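Local coordinates for putative bacterial transcription regulation protein (Staphylococcus aureus, PDB 3LUR) that is a putative transcription regulator that probably binds a small effector through a domain of the integron-associated effector-binding family, at residues H118-I121 with H122-A126. Numbering follows the deposited sequence.
Sequences HHYI and HQYQA. With EDO (1,2-ethanediol), chain G.
Y120 and Q125 meet through their polar ends: Q125 NE2 donates to Y120 OH at 3.0 Å, with an N-H...O angle of 156° and the hydroxyl oxygen only 3° out of the amide plane. Behind this bond Q125 CG lies 3.8 Å from Y120 CE2. With CG anti to the backbone N (chi1 168°), the phenol leans mainly outward and partly in the C-terminal direction, within reach of Q125. Y124 packs on the same ring, its CB over one face and its CD2 3.6 Å from Y120 CD1; the two rings meet obliquely, centroids 5.7 Å apart. One residue earlier, the Q123 amide lies over the H119 imidazole. Q123 OE1 lies 2.6 Å from H119 NE2, but over the ring face, so the angle is poor and no hydrogen bond forms; so short a separation is doubtful. Q123 CG makes a CH-pi contact over the same face, 4.1 Å from the H119 centroid.

Successive i+4 to i backbone bonds set this spacing, the last being Q125 N to I121 O at 2.9 Å, just where Q125 leaves helical geometry. H118 ND1 shares a 2.7 Å hydrogen bond with O2 of an ethanediol, probably from the crystallisation liquor, which also touches I121 CG2.

T128 OG1 hydrogen-bonds Q125 OE1, so both ends of the amide have partners. Helix 108-124 ends against the barrel, with I121 buried on M98 of strand 88-103 and M154 of strand 149-156, while Y120 rests on M2 and Y4.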
loop_
_atom_site.group_PDB
_atom_site.type_symbol
_atom_site.label_atom_id
_atom_site.label_comp_id
_atom_site.label_asym_id
_atom_site.label_seq_id
_atom_site.Cartn_x
_atom_site.Cartn_y
_atom_site.Cartn_z
ATOM N N HIS A 118 11.922 3.305 -5.307
ATOM C CA HIS A 118 12.115 4.775 -5.311
ATOM C C HIS A 118 13.365 5.155 -6.079
ATOM O O HIS A 118 13.333 6.076 -6.877
ATOM C CB HIS A 118 12.178 5.376 -3.898
ATOM C CG HIS A 118 10.860 5.375 -3.178
ATOM N ND1 HIS A 118 9.699 5.870 -3.741
ATOM C CD2 HIS A 118 10.532 4.984 -1.919
ATOM C CE1 HIS A 118 8.706 5.741 -2.874
ATOM N NE2 HIS A 118 9.187 5.208 -1.761
ATOM N N HIS A 119 14.453 4.422 -5.875
ATOM C CA HIS A 119 15.679 4.701 -6.586
ATOM C C HIS A 119 15.501 4.535 -8.099
ATOM O O HIS A 119 15.962 5.356 -8.885
ATOM C CB HIS A 119 16.818 3.803 -6.098
ATOM C CG HIS A 119 18.071 3.982 -6.877
ATOM N ND1 HIS A 119 18.738 5.184 -6.937
ATOM C CD2 HIS A 119 18.770 3.126 -7.651
ATOM C CE1 HIS A 119 19.794 5.058 -7.710
ATOM N NE2 HIS A 119 19.833 3.823 -8.160
ATOM N N TYR A 120 14.831 3.457 -8.487
ATOM C CA TYR A 120 14.586 3.162 -9.898
ATOM C C TYR A 120 13.778 4.272 -10.553
ATOM O O TYR A 120 14.108 4.755 -11.659
ATOM C CB TYR A 120 13.886 1.802 -10.035
ATOM C CG TYR A 120 13.343 1.572 -11.413
ATOM C CD1 TYR A 120 14.165 1.182 -12.449
ATOM C CD2 TYR A 120 12.010 1.789 -11.686
ATOM C CE1 TYR A 120 13.665 1.039 -13.746
ATOM C CE2 TYR A 120 11.504 1.627 -12.960
ATOM C CZ TYR A 120 12.334 1.245 -13.980
ATOM O OH TYR A 120 11.820 1.093 -15.230
ATOM N N ILE A 121 12.767 4.730 -9.846
ATOM C CA ILE A 121 11.915 5.840 -10.331
ATOM C C ILE A 121 12.696 7.131 -10.432
ATOM O O ILE A 121 12.612 7.843 -11.435
ATOM C CB ILE A 121 10.680 6.018 -9.433
ATOM C CG1 ILE A 121 9.743 4.855 -9.653
ATOM C CG2 ILE A 121 9.946 7.399 -9.700
ATOM C CD1 ILE A 121 8.615 4.815 -8.678
ATOM N N HIS A 122 13.506 7.400 -9.400
ATOM C CA HIS A 122 14.356 8.580 -9.336
ATOM C C HIS A 122 15.337 8.634 -10.498
ATOM O O HIS A 122 15.632 9.712 -10.990
ATOM C CB HIS A 122 15.072 8.582 -7.988
ATOM C CG HIS A 122 15.939 9.762 -7.720
ATOM N ND1 HIS A 122 15.436 10.986 -7.313
ATOM C CD2 HIS A 122 17.286 9.863 -7.629
ATOM C CE1 HIS A 122 16.441 11.801 -7.044
ATOM N NE2 HIS A 122 17.574 11.148 -7.235
ATOM N N GLN A 123 15.771 7.468 -10.993
ATOM C CA GLN A 123 16.716 7.440 -12.099
ATOM C C GLN A 123 16.050 7.434 -13.440
ATOM O O GLN A 123 16.510 8.095 -14.379
ATOM C CB GLN A 123 17.542 6.153 -12.069
ATOM C CG GLN A 123 18.633 6.095 -11.101
ATOM C CD GLN A 123 19.278 4.677 -11.082
ATOM O OE1 GLN A 123 18.693 3.735 -10.547
ATOM N NE2 GLN A 123 20.460 4.543 -11.673
ATOM N N TYR A 124 15.009 6.629 -13.537
ATOM C CA TYR A 124 14.478 6.251 -14.830
ATOM C C TYR A 124 13.011 6.531 -15.132
ATOM O O TYR A 124 12.597 6.291 -16.252
ATOM C CB TYR A 124 14.718 4.765 -15.032
ATOM C CG TYR A 124 16.152 4.342 -14.899
ATOM C CD1 TYR A 124 17.123 4.808 -15.788
ATOM C CD2 TYR A 124 16.533 3.441 -13.926
ATOM C CE1 TYR A 124 18.424 4.416 -15.683
ATOM C CE2 TYR A 124 17.861 3.015 -13.830
ATOM C CZ TYR A 124 18.782 3.508 -14.701
ATOM O OH TYR A 124 20.097 3.102 -14.606
ATOM N N GLN A 125 12.242 7.049 -14.169
ATOM C CA GLN A 125 10.843 7.389 -14.419
ATOM C C GLN A 125 10.502 8.760 -13.850
ATOM O O GLN A 125 9.376 8.995 -13.429
ATOM C CB GLN A 125 9.918 6.329 -13.806
ATOM C CG GLN A 125 10.208 4.908 -14.268
ATOM C CD GLN A 125 9.856 4.648 -15.728
ATOM O OE1 GLN A 125 9.175 5.441 -16.356
ATOM N NE2 GLN A 125 10.297 3.492 -16.257
ATOM N N ALA A 126 11.457 9.678 -13.892
ATOM C CA ALA A 126 11.288 10.980 -13.254
ATOM C C ALA A 126 10.099 11.758 -13.791
ATOM O O ALA A 126 9.448 12.455 -13.043
ATOM C CB ALA A 126 12.552 11.822 -13.385
HETATM C C1 EDO G . 10.930 9.370 -5.239
HETATM O O1 EDO G . 10.874 8.805 -3.922
HETATM C C2 EDO G . 10.700 8.269 -6.266
HETATM O O2 EDO G . 9.542 7.472 -5.936
#